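Long-range contacts in NigD-like protein (Bacteroides vulgatus ATCC 8482, PDB 3K6O), which is of unknown function but belongs to the NigD-like family, pairing an N-terminal OB domain with a C-terminal beta-sandwich domain: residues 105-110 and 192-197; 132-137 and 152-157; 124-129 and 164-169. All blocks are in the same frame, centred on the assembly; numbering follows the deposited sequence.

All three contacts fall within the C-terminal beta-sandwich domain, with centres 12 to 15 Å apart. Interactions 2 and 3 are joined by a probable hydrogen bond, 2.7 Å from Tyr-156 OH to Asn-125 OD1. Interaction 1 packs on the same tyrosine, Val-106 CB lying 3.7 Å from Tyr-156 CB, so Tyr-156 of interaction 2 touches both other contacts. Interactions 1 and 3 meet more loosely, where Gln-107 OE1 comes within 4.0 Å of Leu-165 CD1. The function is unknown, and the contacts cannot be tied to an active site. The side chains of Asn-192 (interaction 1) and Arg-155 (interaction 2) each have bound tetraethylene glycol, probably from the crystallisation liquor, about 4 Å away at the nearest atoms.

Interaction 1 (105-110 and 192-197)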
ATOM      1  N   LYS A 105       6.263  18.899   0.081  1.00 31.84           N
ATOM      2  CA  LYS A 105       7.332  17.960  -0.184  1.00 32.04           C
ATOM      3  C   LYS A 105       7.272  16.792   0.806  1.00 31.70           C
ATOM      4  O   LYS A 105       7.089  16.995   2.008  1.00 31.23           O
ATOM      5  CB  LYS A 105       8.694  18.671  -0.116  1.00 32.68           C
ATOM      6  CG  LYS A 105       8.890  19.701  -1.256  1.00 33.83           C
ATOM      7  CD  LYS A 105      10.354  20.129  -1.439  1.00 38.23           C
ATOM      8  CE  LYS A 105      10.568  20.904  -2.788  1.00 40.43           C
ATOM      9  NZ  LYS A 105      10.210  20.070  -4.019  1.00 42.53           N
ATOM     10  N   VAL A 106       7.440  15.583   0.282  1.00 31.32           N
ATOM     11  CA  VAL A 106       7.406  14.357   1.077  1.00 31.69           C
ATOM     12  C   VAL A 106       8.585  13.455   0.661  1.00 32.38           C
ATOM     13  O   VAL A 106       9.006  13.465  -0.503  1.00 31.58           O
ATOM     14  CB  VAL A 106       6.083  13.586   0.875  1.00 32.36           C
ATOM     15  CG1 VAL A 106       5.905  13.116  -0.600  1.00 30.81           C
ATOM     16  CG2 VAL A 106       5.991  12.363   1.816  1.00 30.92           C
ATOM     17  N   GLN A 107       9.108  12.698   1.624  1.00 33.44           N
ATOM     18  CA  GLN A 107      10.173  11.715   1.385  1.00 34.26           C
ATOM     19  C   GLN A 107       9.584  10.340   1.174  1.00 33.57           C
ATOM     20  O   GLN A 107       8.995   9.779   2.089  1.00 32.99           O
ATOM     21  CB  GLN A 107      11.140  11.685   2.575  1.00 35.12           C
ATOM     22  CG  GLN A 107      12.303  10.703   2.407  1.00 37.95           C
ATOM     23  CD  GLN A 107      13.286  10.737   3.574  1.00 41.76           C
ATOM     24  OE1 GLN A 107      13.143  11.526   4.517  1.00 43.94           O
ATOM     25  NE2 GLN A 107      14.294   9.870   3.512  1.00 43.79           N
ATOM     26  N   ILE A 108       9.711   9.814  -0.043  1.00 33.96           N
ATOM     27  CA  ILE A 108       9.247   8.480  -0.369  1.00 34.09           C
ATOM     28  C   ILE A 108      10.386   7.481  -0.192  1.00 34.64           C
ATOM     29  O   ILE A 108      11.440   7.662  -0.759  1.00 35.40           O
ATOM     30  CB  ILE A 108       8.756   8.363  -1.818  1.00 34.31           C
ATOM     31  CG1 ILE A 108       7.577   9.320  -2.094  1.00 34.24           C
ATOM     32  CG2 ILE A 108       8.317   6.898  -2.122  1.00 33.39           C
ATOM     33  CD1 ILE A 108       6.417   9.197  -1.096  1.00 34.28           C
ATOM     34  N   LYS A 109      10.182   6.448   0.614  1.00 34.79           N
ATOM     35  CA  LYS A 109      11.166   5.376   0.770  1.00 34.59           C
ATOM     36  C   LYS A 109      10.878   4.190  -0.161  1.00 33.89           C
ATOM     37  O   LYS A 109      11.796   3.595  -0.684  1.00 34.14           O
ATOM     38  CB  LYS A 109      11.238   4.914   2.235  1.00 35.61           C
ATOM     39  CG  LYS A 109      11.901   5.911   3.171  1.00 36.97           C
ATOM     40  CD  LYS A 109      12.552   5.240   4.375  1.00 41.92           C
ATOM     41  CE  LYS A 109      13.584   6.148   5.019  1.00 43.34           C
ATOM     42  NZ  LYS A 109      14.097   5.621   6.327  1.00 46.99           N
ATOM     43  N   ASP A 110       9.614   3.823  -0.353  1.00 33.31           N
ATOM     44  CA  ASP A 110       9.251   2.798  -1.341  1.00 32.38           C
ATOM     45  C   ASP A 110       7.914   3.136  -1.988  1.00 32.00           C
ATOM     46  O   ASP A 110       7.039   3.665  -1.333  1.00 31.38           O
ATOM     47  CB  ASP A 110       9.127   1.416  -0.696  1.00 32.77           C
ATOM     48  CG  ASP A 110      10.436   0.883  -0.224  1.00 33.08           C
ATOM     49  OD1 ASP A 110      11.189   0.375  -1.065  1.00 32.80           O
ATOM     50  OD2 ASP A 110      10.717   0.983   0.980  1.00 34.51           O
ATOM     51  N   ASN A 192       5.924  15.192  -5.296  1.00 31.29           N
ATOM     52  CA  ASN A 192       6.714  16.351  -4.961  1.00 31.87           C
ATOM     53  C   ASN A 192       7.693  15.915  -3.868  1.00 32.42           C
ATOM     54  O   ASN A 192       7.310  15.745  -2.710  1.00 32.13           O
ATOM     55  CB  ASN A 192       5.801  17.473  -4.502  1.00 31.33           C
ATOM     56  CG  ASN A 192       6.528  18.798  -4.347  1.00 31.96           C
ATOM     57  OD1 ASN A 192       7.693  18.941  -4.719  1.00 30.65           O
ATOM     58  ND2 ASN A 192       5.847  19.760  -3.771  1.00 32.24           N
ATOM     59  N   PRO A 193       8.960  15.692  -4.235  1.00 33.60           N
ATOM     60  CA  PRO A 193       9.913  15.051  -3.325  1.00 34.88           C
ATOM     61  C   PRO A 193      10.670  16.034  -2.449  1.00 36.23           C
ATOM     62  O   PRO A 193      10.917  17.128  -2.883  1.00 36.55           O
ATOM     63  CB  PRO A 193      10.856  14.342  -4.291  1.00 34.34           C
ATOM     64  CG  PRO A 193      10.907  15.275  -5.478  1.00 34.39           C
ATOM     65  CD  PRO A 193       9.566  15.968  -5.553  1.00 33.79           C
ATOM     66  N   VAL A 194      11.067  15.632  -1.243  1.00 39.36           N
ATOM     67  CA  VAL A 194      11.851  16.513  -0.351  1.00 41.48           C
ATOM     68  C   VAL A 194      13.195  16.946  -0.910  1.00 43.73           C
ATOM     69  O   VAL A 194      13.580  18.127  -0.806  1.00 44.22           O
ATOM     70  CB  VAL A 194      12.110  15.915   1.068  1.00 41.64           C
ATOM     71  CG1 VAL A 194      10.808  15.544   1.757  1.00 40.55           C
ATOM     72  CG2 VAL A 194      13.055  14.732   1.008  1.00 43.26           C
ATOM     73  N   ASP A 195      13.945  16.011  -1.473  1.00 45.82           N
ATOM     74  CA  ASP A 195      15.210  16.410  -2.139  1.00 47.39           C
ATOM     75  C   ASP A 195      14.912  16.131  -3.607  1.00 48.36           C
ATOM     76  O   ASP A 195      14.672  14.946  -4.001  1.00 49.29           O
ATOM     77  CB  ASP A 195      16.436  15.630  -1.619  1.00 47.44           C
ATOM     78  N   GLY A 196      14.810  17.221  -4.371  1.00 47.86           N
ATOM     79  CA  GLY A 196      14.490  17.144  -5.779  1.00 47.51           C
ATOM     80  C   GLY A 196      13.305  17.989  -6.206  1.00 47.46           C
ATOM     81  O   GLY A 196      12.757  18.813  -5.443  1.00 48.69           O
ATOM     82  N   GLU A 197      12.903  17.775  -7.448  1.00 46.15           N
ATOM     83  CA  GLU A 197      11.841  18.540  -8.055  1.00 45.48           C
ATOM     84  C   GLU A 197      10.749  17.544  -8.416  1.00 43.91           C
ATOM     85  O   GLU A 197      11.002  16.346  -8.438  1.00 42.99           O
ATOM     86  CB  GLU A 197      12.378  19.248  -9.287  1.00 45.67           C
ATOM     87  CG  GLU A 197      13.719  19.958  -9.022  1.00 48.61           C
ATOM     88  CD  GLU A 197      13.618  21.051  -7.934  1.00 52.58           C
ATOM     89  OE1 GLU A 197      12.522  21.675  -7.812  1.00 53.41           O
ATOM     90  OE2 GLU A 197      14.640  21.286  -7.221  1.00 52.19           O
TER
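Lys-105 reaches across to the loop 192-197 and drives its ammonium group into a cluster of three oxygens. Lys-105 NZ donates to Asn-192 OD1 at 2.8 Å and, less tightly, to two backbone carbonyls, with 3.2 Å from NZ to Pro-193 O and the same to Gly-196 O. The chain runs extended as far as CE and then turns at its last torsion (chi4 -60°), which swings NZ back among these acceptors. Three carbonyls thus share one ammonium, and their partial charges would be expected to favour its protonated form. The amide of Asn-192 is held at its other end too, since ND2 donates to the backbone O of Asn-103. Beside this cluster the backbones form a single bridge: Val-106 N donates to Asn-192 O at 3.0 Å, in the carbonyl plane, while Val-194 N returns to Val-106 O at 3.1 Å from well above that carbonyl's plane. Val-194 adds apolar contact to the bridge: its CG1 lies 3.3 Å from Gln-107 N and its CG2 against Gln-107 CB. The bridge ties the loop between strands 186-191 and 199-204 to the lead-in of strand 107-113, whose Gln-107 pairs with strand 117-125 while Val-106 packs inward on Phe-122 and Tyr-156.

Interaction 2 (132-137 and 152-157); sequences PILNLV and LELRYN
Strands 133-137 and 152-157 pair as an antiparallel hairpin, their axes 4.5 Å apart and their directions 161° from each other, with six backbone hydrogen bonds at Ile-133/Asn-157, Asn-135/Arg-155 and Val-137/Glu-153. Leu-134, Leu-136, Leu-154 and Tyr-156 share one face. There Leu-154 CD2 lies between the two leucines of the partner strand, 3.9 Å from Leu-136 CD1 and 4.1 Å from Leu-134 CG. The Tyr-156 side chain, swung opposite its own backbone nitrogen (chi1 178°), runs alongside Pro-132, whose CB is 3.7 Å from Tyr-156 CE1; the hydroxyl beyond is hydrogen-bonded to Asn-125. On the other face Ile-133 CG1 presses on Asn-157 CB at 3.4 Å, and Val-137 sets both methyls against Arg-155 CG, 4.0 Å from each. Arg-155 bends at chi2 (-62°) and grips Glu-153 side-on within its own strand: NE at 2.9 Å and NH2 at 2.8 Å both reach Glu-153 OE1, in the guanidinium plane. Glu-153 OE2 accepts from Asn-139, and Arg-155 NH1 donates to Gly-102 O. The chemistry is therefore two-sided: a buried face, apolar but for the Tyr-156 hydroxyl, whose leucines pack on Phe-172, and a more polar, mostly partly exposed face where the paired charges would partly neutralise each other.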
ATOM      1  N   PRO A 132      -0.632  14.245   9.789  1.00 48.68           N
ATOM      2  CA  PRO A 132      -0.513  14.498   8.342  1.00 46.18           C
ATOM      3  C   PRO A 132      -1.309  13.560   7.435  1.00 44.32           C
ATOM      4  O   PRO A 132      -1.573  12.407   7.799  1.00 42.26           O
ATOM      5  CB  PRO A 132       0.992  14.298   8.064  1.00 46.03           C
ATOM      6  CG  PRO A 132       1.653  14.474   9.340  1.00 47.25           C
ATOM      7  CD  PRO A 132       0.686  13.916  10.366  1.00 48.61           C
ATOM      8  N   ILE A 133      -1.623  14.074   6.236  1.00 42.32           N
ATOM      9  CA  ILE A 133      -2.361  13.333   5.198  1.00 40.29           C
ATOM     10  C   ILE A 133      -1.494  13.098   3.949  1.00 38.01           C
ATOM     11  O   ILE A 133      -0.793  14.004   3.466  1.00 38.34           O
ATOM     12  CB  ILE A 133      -3.684  14.080   4.778  1.00 40.34           C
ATOM     13  CG1 ILE A 133      -3.431  15.508   4.262  1.00 39.39           C
ATOM     14  CG2 ILE A 133      -4.634  14.180   5.946  1.00 42.36           C
ATOM     15  CD1 ILE A 133      -4.715  16.212   3.731  1.00 37.66           C
ATOM     16  N   LEU A 134      -1.490  11.860   3.492  1.00 35.82           N
ATOM     17  CA  LEU A 134      -1.018  11.500   2.171  1.00 34.46           C
ATOM     18  C   LEU A 134      -2.211  10.985   1.329  1.00 34.12           C
ATOM     19  O   LEU A 134      -2.801   9.952   1.649  1.00 33.67           O
ATOM     20  CB  LEU A 134       0.062  10.427   2.265  1.00 33.51           C
ATOM     21  CG  LEU A 134       0.769  10.104   0.935  1.00 32.94           C
ATOM     22  CD1 LEU A 134       1.643  11.278   0.435  1.00 31.13           C
ATOM     23  CD2 LEU A 134       1.594   8.834   1.024  1.00 31.00           C
ATOM     24  N   ASN A 135      -2.532  11.680   0.234  1.00 33.11           N
ATOM     25  CA  ASN A 135      -3.574  11.219  -0.688  1.00 32.00           C
ATOM     26  C   ASN A 135      -3.048  10.855  -2.098  1.00 31.96           C
ATOM     27  O   ASN A 135      -2.007  11.348  -2.569  1.00 31.77           O
ATOM     28  CB  ASN A 135      -4.636  12.300  -0.846  1.00 31.65           C
ATOM     29  CG  ASN A 135      -5.521  12.452   0.361  1.00 32.83           C
ATOM     30  OD1 ASN A 135      -5.440  13.456   1.108  1.00 36.19           O
ATOM     31  ND2 ASN A 135      -6.376  11.510   0.556  1.00 26.53           N
ATOM     32  N   LEU A 136      -3.793  10.003  -2.758  1.00 31.19           N
ATOM     33  CA  LEU A 136      -3.576   9.623  -4.159  1.00 31.28           C
ATOM     34  C   LEU A 136      -4.776  10.117  -4.925  1.00 30.61           C
ATOM     35  O   LEU A 136      -5.907   9.693  -4.670  1.00 29.34           O
ATOM     36  CB  LEU A 136      -3.483   8.108  -4.315  1.00 30.79           C
ATOM     37  CG  LEU A 136      -3.075   7.576  -5.698  1.00 30.56           C
ATOM     38  CD1 LEU A 136      -1.680   8.071  -6.083  1.00 28.40           C
ATOM     39  CD2 LEU A 136      -3.150   6.061  -5.718  1.00 28.30           C
ATOM     40  N   VAL A 137      -4.545  11.077  -5.819  1.00 29.73           N
ATOM     41  CA  VAL A 137      -5.636  11.806  -6.382  1.00 28.28           C
ATOM     42  C   VAL A 137      -5.670  11.671  -7.874  1.00 28.86           C
ATOM     43  O   VAL A 137      -4.642  11.496  -8.511  1.00 30.13           O
ATOM     44  CB  VAL A 137      -5.513  13.278  -5.991  1.00 28.90           C
ATOM     45  CG1 VAL A 137      -5.234  13.399  -4.460  1.00 26.04           C
ATOM     46  CG2 VAL A 137      -4.431  13.934  -6.832  1.00 25.17           C
ATOM     47  N   LEU A 152      -2.086   9.602 -11.950  1.00 30.30           N
ATOM     48  CA  LEU A 152      -2.473   9.896 -10.560  1.00 29.59           C
ATOM     49  C   LEU A 152      -1.394  10.755  -9.906  1.00 29.43           C
ATOM     50  O   LEU A 152      -0.212  10.804 -10.378  1.00 29.31           O
ATOM     51  CB  LEU A 152      -2.633   8.591  -9.763  1.00 28.09           C
ATOM     52  CG  LEU A 152      -3.663   7.622 -10.296  1.00 30.32           C
ATOM     53  CD1 LEU A 152      -3.647   6.259  -9.545  1.00 27.69           C
ATOM     54  CD2 LEU A 152      -5.068   8.232 -10.376  1.00 27.61           C
ATOM     55  N   GLU A 153      -1.755  11.404  -8.795  1.00 29.59           N
ATOM     56  CA  GLU A 153      -0.761  12.195  -8.083  1.00 29.29           C
ATOM     57  C   GLU A 153      -0.824  11.909  -6.620  1.00 29.57           C
ATOM     58  O   GLU A 153      -1.898  11.754  -6.056  1.00 29.83           O
ATOM     59  CB  GLU A 153      -0.942  13.701  -8.347  1.00 29.24           C
ATOM     60  CG  GLU A 153      -1.178  14.084  -9.819  1.00 31.16           C
ATOM     61  CD  GLU A 153      -1.239  15.608 -10.040  1.00 31.92           C
ATOM     62  OE1 GLU A 153      -1.048  16.348  -9.038  1.00 31.24           O
ATOM     63  OE2 GLU A 153      -1.495  16.039 -11.198  1.00 31.73           O
ATOM     64  N   LEU A 154       0.337  11.829  -5.997  1.00 29.27           N
ATOM     65  CA  LEU A 154       0.406  11.717  -4.560  1.00 29.73           C
ATOM     66  C   LEU A 154       0.560  13.127  -4.013  1.00 29.50           C
ATOM     67  O   LEU A 154       1.425  13.860  -4.454  1.00 29.90           O
ATOM     68  CB  LEU A 154       1.602  10.894  -4.098  1.00 30.14           C
ATOM     69  CG  LEU A 154       1.569   9.383  -3.911  1.00 34.34           C
ATOM     70  CD1 LEU A 154       2.981   9.018  -3.383  1.00 38.39           C
ATOM     71  CD2 LEU A 154       0.456   8.893  -2.982  1.00 32.73           C
ATOM     72  N   ARG A 155      -0.280  13.476  -3.053  1.00 29.15           N
ATOM     73  CA  ARG A 155      -0.322  14.799  -2.479  1.00 29.86           C
ATOM     74  C   ARG A 155      -0.141  14.668  -0.964  1.00 29.62           C
ATOM     75  O   ARG A 155      -0.947  14.009  -0.300  1.00 30.37           O
ATOM     76  CB  ARG A 155      -1.667  15.449  -2.830  1.00 29.69           C
ATOM     77  CG  ARG A 155      -1.892  15.650  -4.327  1.00 29.88           C
ATOM     78  CD  ARG A 155      -0.816  16.596  -4.878  1.00 32.21           C
ATOM     79  NE  ARG A 155      -1.115  17.153  -6.210  1.00 32.88           N
ATOM     80  CZ  ARG A 155      -1.579  18.373  -6.459  1.00 30.74           C
ATOM     81  NH1 ARG A 155      -1.842  19.247  -5.491  1.00 33.15           N
ATOM     82  NH2 ARG A 155      -1.729  18.746  -7.712  1.00 32.16           N
ATOM     83  N   TYR A 156       0.905  15.293  -0.429  1.00 30.24           N
ATOM     84  CA  TYR A 156       1.169  15.292   1.013  1.00 30.56           C
ATOM     85  C   TYR A 156       0.792  16.632   1.643  1.00 31.64           C
ATOM     86  O   TYR A 156       1.055  17.696   1.080  1.00 30.92           O
ATOM     87  CB  TYR A 156       2.656  15.003   1.289  1.00 30.16           C
ATOM     88  CG  TYR A 156       3.066  15.017   2.760  1.00 30.28           C
ATOM     89  CD1 TYR A 156       2.566  14.091   3.643  1.00 27.75           C
ATOM     90  CD2 TYR A 156       3.956  15.981   3.259  1.00 30.50           C
ATOM     91  CE1 TYR A 156       2.962  14.069   4.968  1.00 29.87           C
ATOM     92  CE2 TYR A 156       4.335  15.985   4.583  1.00 30.13           C
ATOM     93  CZ  TYR A 156       3.833  15.014   5.430  1.00 32.44           C
ATOM     94  OH  TYR A 156       4.171  14.998   6.745  1.00 34.79           O
ATOM     95  N   ASN A 157       0.171  16.567   2.817  1.00 32.93           N
ATOM     96  CA  ASN A 157      -0.106  17.761   3.595  1.00 34.52           C
ATOM     97  C   ASN A 157       0.259  17.462   5.046  1.00 35.42           C
ATOM     98  O   ASN A 157      -0.281  16.534   5.631  1.00 35.57           O
ATOM     99  CB  ASN A 157      -1.568  18.195   3.466  1.00 34.12           C
ATOM    100  CG  ASN A 157      -1.768  19.658   3.794  1.00 37.03           C
ATOM    101  OD1 ASN A 157      -0.939  20.282   4.475  1.00 39.96           O
ATOM    102  ND2 ASN A 157      -2.861  20.234   3.296  1.00 38.21           N
TER

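Interaction 3 (124-129 and 164-169)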
ATOM      1  N   LEU A 124       6.579  10.742   7.403  1.00 38.20           N
ATOM      2  CA  LEU A 124       5.624  11.791   7.728  1.00 39.34           C
ATOM      3  C   LEU A 124       5.983  12.463   9.040  1.00 39.48           C
ATOM      4  O   LEU A 124       6.568  11.859   9.936  1.00 38.82           O
ATOM      5  CB  LEU A 124       4.189  11.239   7.801  1.00 40.32           C
ATOM      6  CG  LEU A 124       3.856  10.223   8.903  1.00 42.19           C
ATOM      7  CD1 LEU A 124       2.334  10.045   8.996  1.00 46.67           C
ATOM      8  CD2 LEU A 124       4.486   8.905   8.589  1.00 43.12           C
ATOM      9  N   ASN A 125       5.617  13.734   9.147  1.00 40.03           N
ATOM     10  CA  ASN A 125       5.919  14.483  10.345  1.00 39.93           C
ATOM     11  C   ASN A 125       5.100  13.934  11.505  1.00 41.11           C
ATOM     12  O   ASN A 125       3.911  13.675  11.354  1.00 41.11           O
ATOM     13  CB  ASN A 125       5.647  15.960  10.105  1.00 38.98           C
ATOM     14  CG  ASN A 125       6.523  16.536   9.007  1.00 38.04           C
ATOM     15  OD1 ASN A 125       6.171  16.473   7.809  1.00 33.61           O
ATOM     16  ND2 ASN A 125       7.667  17.130   9.399  1.00 32.04           N
ATOM     17  N   PHE A 126       5.744  13.711  12.652  1.00 42.54           N
ATOM     18  CA  PHE A 126       5.029  13.325  13.864  1.00 43.49           C
ATOM     19  C   PHE A 126       3.903  14.330  14.151  1.00 44.29           C
ATOM     20  O   PHE A 126       4.109  15.549  14.032  1.00 44.40           O
ATOM     21  CB  PHE A 126       5.981  13.270  15.072  1.00 44.07           C
ATOM     22  CG  PHE A 126       5.372  12.629  16.289  1.00 44.56           C
ATOM     23  CD1 PHE A 126       5.189  11.249  16.341  1.00 45.43           C
ATOM     24  CD2 PHE A 126       4.968  13.398  17.371  1.00 46.89           C
ATOM     25  CE1 PHE A 126       4.625  10.632  17.461  1.00 46.26           C
ATOM     26  CE2 PHE A 126       4.397  12.788  18.502  1.00 47.99           C
ATOM     27  CZ  PHE A 126       4.222  11.396  18.536  1.00 46.93           C
ATOM     28  N   PRO A 127       2.721  13.832  14.534  1.00 45.39           N
ATOM     29  CA  PRO A 127       1.599  14.711  14.883  1.00 46.49           C
ATOM     30  C   PRO A 127       1.900  15.654  16.053  1.00 48.03           C
ATOM     31  O   PRO A 127       2.252  15.214  17.140  1.00 48.05           O
ATOM     32  CB  PRO A 127       0.481  13.734  15.249  1.00 46.69           C
ATOM     33  CG  PRO A 127       0.861  12.437  14.582  1.00 46.11           C
ATOM     34  CD  PRO A 127       2.349  12.410  14.579  1.00 45.40           C
ATOM     35  N   SER A 128       1.748  16.947  15.792  1.00 49.45           N
ATOM     36  CA  SER A 128       2.165  17.999  16.683  1.00 50.24           C
ATOM     37  C   SER A 128       1.306  19.267  16.456  1.00 51.13           C
ATOM     38  O   SER A 128       1.830  20.324  16.087  1.00 51.28           O
ATOM     39  CB  SER A 128       3.645  18.304  16.419  1.00 50.52           C
ATOM     40  OG  SER A 128       3.872  18.716  15.073  1.00 49.53           O
ATOM     41  N   PRO A 129      -0.031  19.155  16.640  1.00 52.13           N
ATOM     42  CA  PRO A 129      -0.812  17.934  16.951  1.00 52.47           C
ATOM     43  C   PRO A 129      -1.479  17.266  15.729  1.00 52.84           C
ATOM     44  O   PRO A 129      -1.661  16.039  15.717  1.00 52.69           O
ATOM     45  CB  PRO A 129      -1.877  18.448  17.922  1.00 52.62           C
ATOM     46  CG  PRO A 129      -2.112  19.894  17.498  1.00 52.45           C
ATOM     47  CD  PRO A 129      -0.861  20.374  16.756  1.00 52.19           C
ATOM     48  N   ARG A 164       9.360  15.901  14.011  1.00 46.18           N
ATOM     49  CA  ARG A 164      10.311  14.874  13.577  1.00 45.41           C
ATOM     50  C   ARG A 164       9.662  13.857  12.639  1.00 43.71           C
ATOM     51  O   ARG A 164       8.522  13.454  12.854  1.00 43.54           O
ATOM     52  CB  ARG A 164      10.896  14.150  14.800  1.00 45.60           C
ATOM     53  CG  ARG A 164       9.887  13.269  15.574  1.00 47.97           C
ATOM     54  CD  ARG A 164      10.460  12.704  16.900  1.00 50.72           C
ATOM     55  NE  ARG A 164      10.049  11.300  17.074  1.00 54.26           N
ATOM     56  CZ  ARG A 164       9.011  10.864  17.798  1.00 56.33           C
ATOM     57  NH1 ARG A 164       8.230  11.711  18.476  1.00 56.46           N
ATOM     58  NH2 ARG A 164       8.755   9.551  17.844  1.00 57.22           N
ATOM     59  N   LEU A 165      10.406  13.433  11.622  1.00 41.93           N
ATOM     60  CA  LEU A 165       9.912  12.446  10.660  1.00 41.00           C
ATOM     61  C   LEU A 165       9.871  11.006  11.213  1.00 39.78           C
ATOM     62  O   LEU A 165      10.804  10.549  11.873  1.00 38.80           O
ATOM     63  CB  LEU A 165      10.761  12.491   9.386  1.00 40.89           C
ATOM     64  CG  LEU A 165      10.709  13.783   8.576  1.00 40.92           C
ATOM     65  CD1 LEU A 165      11.778  13.780   7.486  1.00 40.40           C
ATOM     66  CD2 LEU A 165       9.302  14.010   7.986  1.00 38.57           C
ATOM     67  N   VAL A 166       8.783  10.297  10.908  1.00 38.97           N
ATOM     68  CA  VAL A 166       8.606   8.887  11.293  1.00 37.86           C
ATOM     69  C   VAL A 166       8.090   8.067  10.098  1.00 37.66           C
ATOM     70  O   VAL A 166       7.480   8.628   9.194  1.00 37.24           O
ATOM     71  CB  VAL A 166       7.626   8.742  12.470  1.00 37.84           C
ATOM     72  CG1 VAL A 166       8.217   9.410  13.712  1.00 36.68           C
ATOM     73  CG2 VAL A 166       6.269   9.354  12.120  1.00 36.37           C
ATOM     74  N   PRO A 167       8.359   6.749  10.079  1.00 37.23           N
ATOM     75  CA  PRO A 167       8.002   5.950   8.894  1.00 37.19           C
ATOM     76  C   PRO A 167       6.540   5.637   8.884  1.00 36.65           C
ATOM     77  O   PRO A 167       5.921   5.613   9.945  1.00 36.69           O
ATOM     78  CB  PRO A 167       8.841   4.667   9.043  1.00 37.10           C
ATOM     79  CG  PRO A 167       9.842   4.982  10.123  1.00 37.29           C
ATOM     80  CD  PRO A 167       9.187   5.975  11.017  1.00 37.14           C
ATOM     81  N   GLY A 168       5.983   5.448   7.688  1.00 36.22           N
ATOM     82  CA  GLY A 168       4.553   5.209   7.541  1.00 35.29           C
ATOM     83  C   GLY A 168       4.369   4.388   6.302  1.00 35.30           C
ATOM     84  O   GLY A 168       5.179   4.491   5.382  1.00 34.95           O
HETATM   85  N   MSE A 169       3.353   3.526   6.319  1.00 34.57           N
HETATM   86  CA  MSE A 169       2.970   2.742   5.178  1.00 35.30           C
HETATM   87  C   MSE A 169       1.499   2.965   4.945  1.00 33.97           C
HETATM   88  O   MSE A 169       0.739   3.088   5.904  1.00 34.15           O
HETATM   89  CB  MSE A 169       3.183   1.271   5.448  1.00 36.01           C
HETATM   90  CG  MSE A 169       2.872   0.422   4.257  1.00 40.98           C
HETATM   91 SE   MSE A 169       4.444   0.105   3.156  1.00 52.14          SE
HETATM   92  CE  MSE A 169       5.183  -1.036   4.577  1.00 37.61           C
TER
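An antiparallel pairing of strands 117-125 and 165-173 in the beta-sandwich domain ends here, where Leu-124 and Val-166 form a hydrogen-bonded pair. Leu-124 N donates to Val-166 O at 2.9 Å and Val-166 N answers to Leu-124 O over the same distance; Phe-126 N adds a third bond, 2.8 Å to Arg-164 O, just past the strand end. Beyond it the Phe-126 ring and the Arg-164 guanidinium make a cation-pi stack, with planes 29° apart and Arg-164 CZ 4.4 Å from the ring centroid. Arg-164 NH1 rides over the middle of the ring, 3.7 Å from Phe-126 CG, while Pro-127 CD lies on the opposite face, offset toward the rim. The CB of Arg-164 points away from 124-129, but its first torsion (chi1 68°) turns the chain back alongside Phe-126, and the bend at chi3 helps to lay the guanidinium over the ring. Leu-124 CD2 lies 3.1 Å from Val-166 O, 4.0 Å from Val-166 CG2, and beside the CA of Gly-168, where there is no side chain to obstruct it. Asn-125 runs beside Leu-165, its amide fixed by Tyr-156 OH at OD1 and by the carbonyl of Gly-163 at ND2. Those bonds link the strand end to strand 149-157 and to the loop before strand 165-173, while Leu-165 also packs on Met-123 of strand 117-125.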